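Cytochrome c-552/4 domain-containing protein (Ignicoccus hospitalis KIN4/I, PDB 4QO5) binds eight c-type hemes as a membrane-associated multiheme cytochrome and therefore probably carries electrons, although its physiological role is not established. Local coordinates at residues Q120-K126 with R304-D309; G298-A302 with Q402-I406. All blocks are in the same frame, centred on the assembly; numbering follows the deposited sequence.

Contact 1 of 2, residues Q120-K126 with R304-D309. With HEC (heme c), chain F.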
ATOM      1  N   GLN A 120     -13.985 -23.793  19.460  1.00 19.77           N
ATOM      2  CA  GLN A 120     -14.526 -22.898  18.445  1.00 23.20           C
ATOM      3  C   GLN A 120     -13.709 -22.912  17.166  1.00 21.17           C
ATOM      4  O   GLN A 120     -14.254 -23.095  16.070  1.00 19.32           O
ATOM      5  CB  GLN A 120     -14.629 -21.481  18.991  1.00 18.11           C
ATOM      6  CG  GLN A 120     -15.744 -21.337  20.013  1.00 20.68           C
ATOM      7  CD  GLN A 120     -15.752 -19.968  20.653  1.00 20.16           C
ATOM      8  OE1 GLN A 120     -14.920 -19.108  20.320  1.00 21.58           O
ATOM      9  NE2 GLN A 120     -16.664 -19.759  21.591  1.00 20.72           N
ATOM     10  N   TYR A 121     -12.394 -22.750  17.312  1.00 20.19           N
ATOM     11  CA  TYR A 121     -11.518 -22.713  16.164  1.00 18.95           C
ATOM     12  C   TYR A 121     -11.587 -23.971  15.328  1.00 20.38           C
ATOM     13  O   TYR A 121     -11.592 -23.905  14.097  1.00 19.80           O
ATOM     14  CB  TYR A 121     -10.081 -22.446  16.600  1.00 19.85           C
ATOM     15  CG  TYR A 121      -9.207 -22.038  15.448  1.00 20.22           C
ATOM     16  CD1 TYR A 121      -9.311 -20.774  14.905  1.00 21.67           C
ATOM     17  CD2 TYR A 121      -8.300 -22.928  14.884  1.00 21.29           C
ATOM     18  CE1 TYR A 121      -8.528 -20.396  13.858  1.00 18.77           C
ATOM     19  CE2 TYR A 121      -7.509 -22.555  13.825  1.00 23.03           C
ATOM     20  CZ  TYR A 121      -7.637 -21.285  13.314  1.00 19.05           C
ATOM     21  OH  TYR A 121      -6.861 -20.872  12.261  1.00 22.47           O
ATOM     22  N   SER A 122     -11.641 -25.123  15.998  1.00 23.82           N
ATOM     23  CA  SER A 122     -11.542 -26.412  15.321  1.00 27.03           C
ATOM     24  C   SER A 122     -12.722 -26.692  14.395  1.00 23.97           C
ATOM     25  O   SER A 122     -12.607 -27.494  13.474  1.00 28.94           O
ATOM     26  CB  SER A 122     -11.391 -27.533  16.345  1.00 28.74           C
ATOM     27  OG  SER A 122     -12.601 -27.702  17.057  1.00 31.65           O
ATOM     28  N   LYS A 123     -13.848 -26.021  14.635  1.00 22.43           N
ATOM     29  CA  LYS A 123     -15.024 -26.111  13.764  1.00 27.36           C
ATOM     30  C   LYS A 123     -14.966 -25.159  12.569  1.00 27.45           C
ATOM     31  O   LYS A 123     -15.759 -25.273  11.637  1.00 31.09           O
ATOM     32  CB  LYS A 123     -16.291 -25.780  14.557  1.00 30.72           C
ATOM     33  CG  LYS A 123     -16.695 -26.817  15.587  1.00 36.56           C
ATOM     34  CD  LYS A 123     -17.728 -26.210  16.524  1.00 45.03           C
ATOM     35  CE  LYS A 123     -18.907 -27.133  16.757  1.00 54.57           C
ATOM     36  NZ  LYS A 123     -20.127 -26.351  17.137  1.00 57.17           N
ATOM     37  N   SER A 124     -14.041 -24.212  12.607  1.00 23.40           N
ATOM     38  CA  SER A 124     -14.034 -23.115  11.645  1.00 22.47           C
ATOM     39  C   SER A 124     -13.384 -23.482  10.312  1.00 23.77           C
ATOM     40  O   SER A 124     -12.555 -24.391  10.231  1.00 24.48           O
ATOM     41  CB  SER A 124     -13.338 -21.887  12.240  1.00 26.98           C
ATOM     42  OG  SER A 124     -11.926 -22.066  12.278  1.00 27.61           O
ATOM     43  N   SER A 125     -13.758 -22.752   9.272  1.00 24.29           N
ATOM     44  CA  SER A 125     -13.127 -22.881   7.961  1.00 23.37           C
ATOM     45  C   SER A 125     -11.621 -22.646   8.022  1.00 19.10           C
ATOM     46  O   SER A 125     -10.873 -23.264   7.265  1.00 24.58           O
ATOM     47  CB  SER A 125     -13.744 -21.882   6.976  1.00 28.07           C
ATOM     48  OG  SER A 125     -15.152 -22.003   6.957  1.00 41.11           O
ATOM     49  N   LYS A 126     -11.182 -21.752   8.915  1.00 19.00           N
ATOM     50  CA  LYS A 126      -9.748 -21.475   9.067  1.00 19.99           C
ATOM     51  C   LYS A 126      -8.981 -22.732   9.455  1.00 20.22           C
ATOM     52  O   LYS A 126      -7.925 -23.009   8.899  1.00 22.58           O
ATOM     53  CB  LYS A 126      -9.509 -20.390  10.118  1.00 18.45           C
ATOM     54  CG  LYS A 126      -9.833 -18.957   9.626  1.00 20.83           C
ATOM     55  CD  LYS A 126      -9.652 -17.956  10.759  1.00 19.28           C
ATOM     56  CE  LYS A 126      -9.727 -16.522  10.260  1.00 19.11           C
ATOM     57  NZ  LYS A 126      -8.421 -16.264   9.616  1.00 20.49           N
ATOM     58  N   ARG A 304     -17.601 -13.137  22.090  1.00 19.55           N
ATOM     59  CA  ARG A 304     -16.359 -13.469  21.402  1.00 19.40           C
ATOM     60  C   ARG A 304     -16.518 -14.757  20.604  1.00 25.58           C
ATOM     61  O   ARG A 304     -17.203 -15.710  21.048  1.00 21.87           O
ATOM     62  CB  ARG A 304     -15.223 -13.634  22.399  1.00 22.14           C
ATOM     63  CG  ARG A 304     -13.836 -13.706  21.743  1.00 21.36           C
ATOM     64  CD  ARG A 304     -12.784 -14.022  22.770  1.00 21.27           C
ATOM     65  NE  ARG A 304     -12.631 -12.953  23.752  1.00 23.63           N
ATOM     66  CZ  ARG A 304     -12.911 -13.068  25.046  1.00 23.65           C
ATOM     67  NH1 ARG A 304     -13.419 -14.202  25.531  1.00 21.96           N
ATOM     68  NH2 ARG A 304     -12.700 -12.032  25.850  1.00 24.72           N
ATOM     69  N   THR A 305     -15.916 -14.793  19.421  1.00 20.34           N
ATOM     70  CA  THR A 305     -15.848 -16.053  18.680  1.00 24.26           C
ATOM     71  C   THR A 305     -14.484 -16.306  18.040  1.00 22.34           C
ATOM     72  O   THR A 305     -13.891 -15.397  17.457  1.00 20.70           O
ATOM     73  CB  THR A 305     -16.935 -16.142  17.589  1.00 24.95           C
ATOM     74  OG1 THR A 305     -16.895 -17.439  16.983  1.00 23.74           O
ATOM     75  CG2 THR A 305     -16.735 -15.080  16.514  1.00 22.67           C
ATOM     76  N   HIS A 306     -14.006 -17.548  18.147  1.00 19.00           N
ATOM     77  CA  HIS A 306     -12.820 -17.978  17.402  1.00 20.93           C
ATOM     78  C   HIS A 306     -13.217 -18.796  16.193  1.00 22.57           C
ATOM     79  O   HIS A 306     -12.398 -19.447  15.562  1.00 22.44           O
ATOM     80  CB  HIS A 306     -11.841 -18.749  18.280  1.00 19.85           C
ATOM     81  CG  HIS A 306     -10.880 -17.862  18.997  1.00 22.10           C
ATOM     82  ND1 HIS A 306     -11.218 -17.177  20.146  1.00 20.71           N
ATOM     83  CD2 HIS A 306      -9.609 -17.506  18.704  1.00 20.40           C
ATOM     84  CE1 HIS A 306     -10.187 -16.462  20.548  1.00 24.40           C
ATOM     85  NE2 HIS A 306      -9.201 -16.651  19.696  1.00 19.19           N
ATOM     86  N   ASN A 307     -14.505 -18.777  15.893  1.00 18.40           N
ATOM     87  CA  ASN A 307     -14.975 -19.332  14.631  1.00 19.35           C
ATOM     88  C   ASN A 307     -15.567 -18.172  13.875  1.00 25.41           C
ATOM     89  O   ASN A 307     -16.744 -17.846  14.069  1.00 21.65           O
ATOM     90  CB  ASN A 307     -16.054 -20.375  14.881  1.00 21.69           C
ATOM     91  CG  ASN A 307     -16.541 -21.026  13.591  1.00 25.94           C
ATOM     92  OD1 ASN A 307     -16.222 -20.571  12.491  1.00 30.21           O
ATOM     93  ND2 ASN A 307     -17.319 -22.076  13.724  1.00 26.47           N
ATOM     94  N   VAL A 308     -14.762 -17.547  13.019  1.00 23.48           N
ATOM     95  CA  VAL A 308     -15.209 -16.318  12.360  1.00 20.61           C
ATOM     96  C   VAL A 308     -16.418 -16.522  11.446  1.00 24.51           C
ATOM     97  O   VAL A 308     -17.165 -15.574  11.203  1.00 22.85           O
ATOM     98  CB  VAL A 308     -14.081 -15.623  11.587  1.00 25.91           C
ATOM     99  CG1 VAL A 308     -12.948 -15.278  12.537  1.00 32.38           C
ATOM    100  CG2 VAL A 308     -13.581 -16.512  10.480  1.00 31.84           C
ATOM    101  N   ASP A 309     -16.604 -17.743  10.944  1.00 24.14           N
ATOM    102  CA  ASP A 309     -17.741 -18.067  10.077  1.00 28.06           C
ATOM    103  C   ASP A 309     -19.084 -17.679  10.704  1.00 27.90           C
ATOM    104  O   ASP A 309     -20.028 -17.303   9.998  1.00 29.03           O
ATOM    105  CB  ASP A 309     -17.806 -19.580   9.788  1.00 33.61           C
ATOM    106  CG  ASP A 309     -16.486 -20.156   9.296  1.00 39.36           C
ATOM    107  OD1 ASP A 309     -16.348 -21.399   9.332  1.00 37.27           O
ATOM    108  OD2 ASP A 309     -15.595 -19.378   8.886  1.00 40.86           O
TER
HETATM  109 FE   HEC F 605      -7.141 -16.030  19.620  1.00 18.06          FE
HETATM  110  CHA HEC F 605      -7.976 -13.547  21.884  1.00 16.32           C
HETATM  111  CHB HEC F 605      -6.441 -18.186  22.152  1.00 20.36           C
HETATM  112  CHC HEC F 605      -6.375 -18.517  17.324  1.00 13.32           C
HETATM  113  CHD HEC F 605      -7.859 -13.924  17.051  1.00 18.78           C
HETATM  114  NA  HEC F 605      -7.177 -15.840  21.579  1.00 13.60           N
HETATM  115  C1A HEC F 605      -7.606 -14.788  22.356  1.00 18.48           C
HETATM  116  C2A HEC F 605      -7.559 -15.166  23.741  1.00 14.99           C
HETATM  117  C3A HEC F 605      -7.157 -16.434  23.797  1.00 16.57           C
HETATM  118  C4A HEC F 605      -6.913 -16.912  22.449  1.00 17.62           C
HETATM  119  CMA HEC F 605      -6.968 -17.263  25.074  1.00 17.00           C
HETATM  120  CAA HEC F 605      -7.929 -14.267  24.939  1.00 17.79           C
HETATM  121  CBA HEC F 605      -9.450 -14.065  24.986  1.00 18.50           C
HETATM  122  CGA HEC F 605     -10.108 -15.371  25.360  1.00 22.29           C
HETATM  123  O1A HEC F 605     -10.021 -15.769  26.549  1.00 23.15           O
HETATM  124  O2A HEC F 605     -10.716 -16.011  24.470  1.00 20.47           O
HETATM  125  NB  HEC F 605      -6.494 -17.911  19.747  1.00 15.40           N
HETATM  126  C1B HEC F 605      -6.361 -18.686  20.874  1.00 19.37           C
HETATM  127  C2B HEC F 605      -6.102 -20.053  20.457  1.00 19.52           C
HETATM  128  C3B HEC F 605      -6.173 -20.058  19.108  1.00 19.40           C
HETATM  129  C4B HEC F 605      -6.360 -18.742  18.661  1.00 15.77           C
HETATM  130  CMB HEC F 605      -5.998 -21.238  21.449  1.00 19.73           C
HETATM  131  CAB HEC F 605      -6.160 -21.047  17.922  1.00 26.45           C
HETATM  132  CBB HEC F 605      -7.019 -22.319  18.253  1.00 18.46           C
HETATM  133  NC  HEC F 605      -7.130 -16.266  17.666  1.00 13.17           N
HETATM  134  C1C HEC F 605      -6.732 -17.283  16.838  1.00 17.63           C
HETATM  135  C2C HEC F 605      -6.505 -16.797  15.498  1.00 17.79           C
HETATM  136  C3C HEC F 605      -7.196 -15.647  15.490  1.00 16.64           C
HETATM  137  C4C HEC F 605      -7.400 -15.198  16.817  1.00 20.60           C
HETATM  138  CMC HEC F 605      -6.390 -17.794  14.317  1.00 25.73           C
HETATM  139  CAC HEC F 605      -7.611 -14.640  14.418  1.00 25.36           C
HETATM  140  CBC HEC F 605      -8.195 -15.261  13.115  1.00 27.77           C
HETATM  141  ND  HEC F 605      -7.787 -14.058  19.478  1.00 16.36           N
HETATM  142  C1D HEC F 605      -8.056 -13.400  18.293  1.00 18.04           C
HETATM  143  C2D HEC F 605      -8.584 -12.101  18.574  1.00 17.17           C
HETATM  144  C3D HEC F 605      -8.589 -11.979  20.087  1.00 14.05           C
HETATM  145  C4D HEC F 605      -8.111 -13.259  20.561  1.00 15.27           C
HETATM  146  CMD HEC F 605      -9.006 -11.027  17.548  1.00 16.11           C
HETATM  147  CAD HEC F 605      -9.106 -10.811  20.942  1.00 18.59           C
HETATM  148  CBD HEC F 605     -10.567 -11.214  21.203  1.00 20.19           C
HETATM  149  CGD HEC F 605     -11.419 -10.101  21.743  1.00 21.67           C
HETATM  150  O1D HEC F 605     -12.367 -10.404  22.520  1.00 23.00           O
HETATM  151  O2D HEC F 605     -11.179  -8.918  21.398  1.00 20.60           O
HETATM  152  O   HOH W   1     -13.481 -17.229  21.780  1.00 22.44           O
HETATM  153  O   HOH W   2     -16.980 -17.138  23.265  1.00 27.35           O
HETATM  154  O   HOH W   3     -17.706 -23.084  10.905  1.00 32.07           O
HETATM  155  O   HOH W   4     -13.165 -19.677   9.961  1.00 35.72           O

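Contact 2 of 2, residues G298-A302 with Q402-I406. With HEC (heme c), chain I.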
ATOM      1  N   GLY A 298     -23.694  -2.713  30.541  1.00 31.98           N
ATOM      2  CA  GLY A 298     -23.121  -4.020  30.822  1.00 32.48           C
ATOM      3  C   GLY A 298     -23.634  -5.098  29.882  1.00 31.57           C
ATOM      4  O   GLY A 298     -23.193  -6.238  29.943  1.00 34.70           O
ATOM      5  N   GLU A 299     -24.571  -4.740  29.014  1.00 32.32           N
ATOM      6  CA  GLU A 299     -25.109  -5.677  28.029  1.00 36.83           C
ATOM      7  C   GLU A 299     -24.019  -6.186  27.091  1.00 33.86           C
ATOM      8  O   GLU A 299     -23.216  -5.406  26.571  1.00 27.93           O
ATOM      9  CB  GLU A 299     -26.206  -5.009  27.195  1.00 45.68           C
ATOM     10  CG  GLU A 299     -26.735  -5.874  26.053  1.00 52.09           C
ATOM     11  CD  GLU A 299     -27.665  -5.118  25.108  1.00 65.15           C
ATOM     12  OE1 GLU A 299     -27.472  -3.896  24.916  1.00 69.40           O
ATOM     13  OE2 GLU A 299     -28.592  -5.750  24.555  1.00 66.67           O
ATOM     14  N   VAL A 300     -23.997  -7.493  26.857  1.00 26.72           N
ATOM     15  CA  VAL A 300     -23.107  -8.045  25.845  1.00 25.56           C
ATOM     16  C   VAL A 300     -23.638  -7.689  24.463  1.00 30.16           C
ATOM     17  O   VAL A 300     -24.751  -8.055  24.100  1.00 30.34           O
ATOM     18  CB  VAL A 300     -22.958  -9.572  25.985  1.00 27.86           C
ATOM     19  CG1 VAL A 300     -22.132 -10.144  24.827  1.00 29.79           C
ATOM     20  CG2 VAL A 300     -22.303  -9.907  27.307  1.00 29.22           C
ATOM     21  N   ILE A 301     -22.846  -6.944  23.704  1.00 23.26           N
ATOM     22  CA  ILE A 301     -23.201  -6.562  22.346  1.00 22.82           C
ATOM     23  C   ILE A 301     -22.877  -7.683  21.367  1.00 26.07           C
ATOM     24  O   ILE A 301     -23.624  -7.950  20.421  1.00 25.89           O
ATOM     25  CB  ILE A 301     -22.443  -5.276  21.947  1.00 22.47           C
ATOM     26  CG1 ILE A 301     -22.934  -4.093  22.789  1.00 26.60           C
ATOM     27  CG2 ILE A 301     -22.575  -4.993  20.441  1.00 24.59           C
ATOM     28  CD1 ILE A 301     -22.015  -2.856  22.678  1.00 24.23           C
ATOM     29  N   ALA A 302     -21.750  -8.349  21.595  1.00 23.37           N
ATOM     30  CA  ALA A 302     -21.364  -9.473  20.759  1.00 24.00           C
ATOM     31  C   ALA A 302     -20.518 -10.401  21.606  1.00 23.98           C
ATOM     32  O   ALA A 302     -19.614  -9.942  22.302  1.00 23.20           O
ATOM     33  CB  ALA A 302     -20.557  -8.992  19.548  1.00 26.18           C
ATOM     34  N   GLN A 402     -27.121  -9.517  14.024  1.00 23.81           N
ATOM     35  CA  GLN A 402     -26.044  -9.422  15.007  1.00 23.84           C
ATOM     36  C   GLN A 402     -24.965  -8.427  14.584  1.00 24.46           C
ATOM     37  O   GLN A 402     -24.419  -7.711  15.421  1.00 23.19           O
ATOM     38  CB  GLN A 402     -25.391 -10.783  15.272  1.00 29.92           C
ATOM     39  CG  GLN A 402     -23.994 -10.659  15.900  1.00 39.17           C
ATOM     40  CD  GLN A 402     -24.016 -10.346  17.403  1.00 41.30           C
ATOM     41  OE1 GLN A 402     -24.164 -11.255  18.227  1.00 49.12           O
ATOM     42  NE2 GLN A 402     -23.840  -9.068  17.764  1.00 24.81           N
ATOM     43  N   MET A 403     -24.649  -8.388  13.295  1.00 20.94           N
ATOM     44  CA  MET A 403     -23.630  -7.445  12.834  1.00 21.84           C
ATOM     45  C   MET A 403     -24.151  -6.006  12.986  1.00 21.12           C
ATOM     46  O   MET A 403     -23.433  -5.118  13.456  1.00 20.51           O
ATOM     47  CB  MET A 403     -23.227  -7.718  11.380  1.00 22.74           C
ATOM     48  CG  MET A 403     -22.099  -6.802  10.834  1.00 20.00           C
ATOM     49  SD  MET A 403     -20.488  -7.161  11.579  1.00 25.01           S
ATOM     50  CE  MET A 403     -20.269  -5.735  12.619  1.00 70.10           C
ATOM     51  N   VAL A 404     -25.404  -5.789  12.603  1.00 21.36           N
ATOM     52  CA  VAL A 404     -26.014  -4.464  12.716  1.00 22.70           C
ATOM     53  C   VAL A 404     -26.000  -3.983  14.174  1.00 22.35           C
ATOM     54  O   VAL A 404     -25.813  -2.803  14.443  1.00 23.21           O
ATOM     55  CB  VAL A 404     -27.421  -4.460  12.088  1.00 26.74           C
ATOM     56  CG1 VAL A 404     -28.193  -3.151  12.391  1.00 22.87           C
ATOM     57  CG2 VAL A 404     -27.291  -4.694  10.583  1.00 26.40           C
ATOM     58  N   LYS A 405     -26.136  -4.913  15.109  1.00 22.80           N
ATOM     59  CA  LYS A 405     -26.087  -4.594  16.540  1.00 23.33           C
ATOM     60  C   LYS A 405     -24.704  -4.034  16.932  1.00 23.13           C
ATOM     61  O   LYS A 405     -24.599  -3.145  17.784  1.00 24.39           O
ATOM     62  CB  LYS A 405     -26.444  -5.843  17.362  1.00 27.66           C
ATOM     63  CG  LYS A 405     -26.614  -5.609  18.860  1.00 30.90           C
ATOM     64  CD  LYS A 405     -27.072  -6.897  19.567  1.00 35.44           C
ATOM     65  CE  LYS A 405     -26.830  -6.818  21.063  1.00 42.93           C
ATOM     66  NZ  LYS A 405     -27.329  -8.029  21.776  1.00 55.08           N
ATOM     67  N   ILE A 406     -23.647  -4.546  16.304  1.00 20.34           N
ATOM     68  CA  ILE A 406     -22.319  -3.971  16.489  1.00 19.57           C
ATOM     69  C   ILE A 406     -22.247  -2.547  15.941  1.00 20.39           C
ATOM     70  O   ILE A 406     -21.818  -1.646  16.654  1.00 23.06           O
ATOM     71  CB  ILE A 406     -21.206  -4.833  15.862  1.00 19.13           C
ATOM     72  CG1 ILE A 406     -21.178  -6.207  16.541  1.00 24.25           C
ATOM     73  CG2 ILE A 406     -19.851  -4.115  15.987  1.00 20.53           C
ATOM     74  CD1 ILE A 406     -20.168  -7.187  15.941  1.00 25.55           C
TER
HETATM   75 FE   HEC I 608     -18.928   3.167  11.094  1.00 19.69          FE
HETATM   76  CHA HEC I 608     -18.082   5.967   9.334  1.00 18.39           C
HETATM   77  CHB HEC I 608     -20.885   2.096   8.456  1.00 19.36           C
HETATM   78  CHC HEC I 608     -19.431   0.171  12.627  1.00 16.75           C
HETATM   79  CHD HEC I 608     -17.688   4.480  13.940  1.00 21.20           C
HETATM   80  NA  HEC I 608     -19.365   3.878   9.263  1.00 17.76           N
HETATM   81  C1A HEC I 608     -18.897   5.065   8.702  1.00 17.17           C
HETATM   82  C2A HEC I 608     -19.404   5.179   7.347  1.00 21.13           C
HETATM   83  C3A HEC I 608     -20.185   4.114   7.134  1.00 18.60           C
HETATM   84  C4A HEC I 608     -20.175   3.282   8.310  1.00 20.23           C
HETATM   85  CMA HEC I 608     -20.944   3.789   5.835  1.00 22.03           C
HETATM   86  CAA HEC I 608     -19.143   6.339   6.335  1.00 21.71           C
HETATM   87  CBA HEC I 608     -17.931   5.988   5.454  1.00 22.35           C
HETATM   88  CGA HEC I 608     -17.835   6.850   4.213  1.00 30.40           C
HETATM   89  O1A HEC I 608     -18.795   7.603   3.918  1.00 31.18           O
HETATM   90  O2A HEC I 608     -16.796   6.776   3.503  1.00 27.50           O
HETATM   91  NB  HEC I 608     -19.996   1.473  10.658  1.00 19.31           N
HETATM   92  C1B HEC I 608     -20.613   1.200   9.450  1.00 20.66           C
HETATM   93  C2B HEC I 608     -20.942  -0.197   9.393  1.00 26.37           C
HETATM   94  C3B HEC I 608     -20.507  -0.750  10.540  1.00 20.33           C
HETATM   95  C4B HEC I 608     -19.943   0.302  11.357  1.00 20.30           C
HETATM   96  CMB HEC I 608     -21.623  -0.788   8.130  1.00 29.00           C
HETATM   97  CAB HEC I 608     -20.456  -2.230  11.029  1.00 24.55           C
HETATM   98  CBB HEC I 608     -20.572  -3.337   9.941  1.00 23.62           C
HETATM   99  NC  HEC I 608     -18.658   2.491  12.890  1.00 20.70           N
HETATM  100  C1C HEC I 608     -18.868   1.199  13.342  1.00 16.57           C
HETATM  101  C2C HEC I 608     -18.550   1.124  14.749  1.00 17.07           C
HETATM  102  C3C HEC I 608     -17.870   2.253  15.002  1.00 18.07           C
HETATM  103  C4C HEC I 608     -18.075   3.170  13.915  1.00 17.17           C
HETATM  104  CMC HEC I 608     -18.459  -0.264  15.444  1.00 19.10           C
HETATM  105  CAC HEC I 608     -17.118   2.820  16.228  1.00 34.79           C
HETATM  106  CBC HEC I 608     -16.369   1.801  17.106  1.00 30.08           C
HETATM  107  ND  HEC I 608     -18.044   4.932  11.565  1.00 17.59           N
HETATM  108  C1D HEC I 608     -17.632   5.287  12.849  1.00 16.60           C
HETATM  109  C2D HEC I 608     -17.120   6.631  12.849  1.00 16.45           C
HETATM  110  C3D HEC I 608     -17.244   7.072  11.413  1.00 14.73           C
HETATM  111  C4D HEC I 608     -17.817   5.976  10.686  1.00 18.21           C
HETATM  112  CMD HEC I 608     -16.567   7.423  14.052  1.00 19.99           C
HETATM  113  CAD HEC I 608     -16.832   8.437  10.834  1.00 15.05           C
HETATM  114  CBD HEC I 608     -18.116   9.241  10.628  1.00 22.01           C
HETATM  115  CGD HEC I 608     -17.928  10.212   9.480  1.00 22.15           C
HETATM  116  O1D HEC I 608     -18.055   9.781   8.302  1.00 22.56           O
HETATM  117  O2D HEC I 608     -17.676  11.422   9.723  1.00 21.30           O

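Contact 1 of 2, residues Q120-K126 with R304-D309
Q120 reaches across from helix 115-122 and sets OE1 against the backbone of H306: H306 N donates to Q120 OE1 at 2.8 Å, tilted 32° from the carbonyl plane. Water 1 donates to the same OE1 and accepts from H306 ND1, lying in the plane of the ring. Both the main chain and the far nitrogen of the imidazole are thus tied to one amide, which probably helps to hold the ring's rotation about its bond to iron. This is the distal side of a bis-histidine heme c: H306 NE2 binds the iron at 2.1 Å opposite H219, the histidine of the CxxCH motif, and Q120 acts as a second-shell residue. Y121, its ring swung out with CG anti to the backbone N (chi1 -165°), lies alongside the same heme; CAB, a thioether-bearing carbon of the heme, sits over one face toward the rim, and H306 O approaches the ring edge, 3.4 Å from Y121 CD1. The Y121 hydroxyl is bonded to V203 O.

At the other end the packing is just as close. D309 OD1 takes two bonds from S125, the backbone N on the syn side at 2.9 Å and OG from above the carboxylate plane at 2.7 Å. Between this pair of bonds and the Q120 end, S124 CB rests 3.2 Å from N307 OD1. K126 crosses V308 at about a right angle, its CE 3.9 Å from V308 CG2, on the way to a second heme whose iron NZ binds opposite H239.

The looser side runs past K123, whose long chain leads away from the contact into exposed surroundings. Here water 3 takes over from direct bonds, accepting from N307 ND2 with K123 O and D309 OD1 as possible acceptors; at the far end, water 2 links Q120 NE2 to R304 O.

Contact 2 of 2, residues G298-A302 with Q402-I406
Q402 NE2 donates to I301 O at 2.9 Å in a nearly straight bond, 166° at the hydrogen. The donor lies in the carbonyl plane of I301, and the oxygen lies within 3° of the amide plane of Q402, although the two planes are turned steeply against each other about the bond. A bend at chi2 (78°) turns the end of the glutamine toward the strand. Beside this bond A302 CB touches I406 CD1 at 4.1 Å, and I301 CG2 comes 4.3 Å from I406 CG1, a small apolar patch next to the polar one.

K405 runs along the outside as an extended chain, passing I301 O with CE at 3.5 Å. Its NZ ends near V300 O in a weak hydrogen bond and faces E299, which approaches from the opposite direction; the salt bridge from E299 OE2 to K405 NZ is long, at 3.8 Å.

What presents I301 O lies one layer back. Strand 300-302 pairs antiparallel with strand 292-293, and I301 and A302 together face L292 in a classic beta bulge, where the chain turns a corner. L292 also touches both I301 and I406, so the hairpin and helix 393-407 share an apolar layer. On another side of that helix M403 CE meets a vinyl-derived carbon of a heme c, CBB, at 3.6 Å, and V404 packs on helix 413-447.

One well-placed amide bond and a few methyl contacts probably carry most of the join, and the exposed lysine, with a weak bond and a long salt bridge, likely adds little.

From the N terminus, the chain first passes 120-126, the opening half of contact 1, on helix 115-122 and the turn after it. It then runs through 171 residues, including strands 176-185 and 188-196, before 298-302 begins contact 2 and 304-309, almost directly after it, closes contact 1. A further 92 residues lead to 402-406 on helix 393-407, which closes contact 2. The two loops therefore cross instead of nesting, with centres about 18 Å apart. The short run 298-309 serves both: one end ties the 292-302 hairpin to helix 393-407, the other brings a heme ligand loop against helix 115-122.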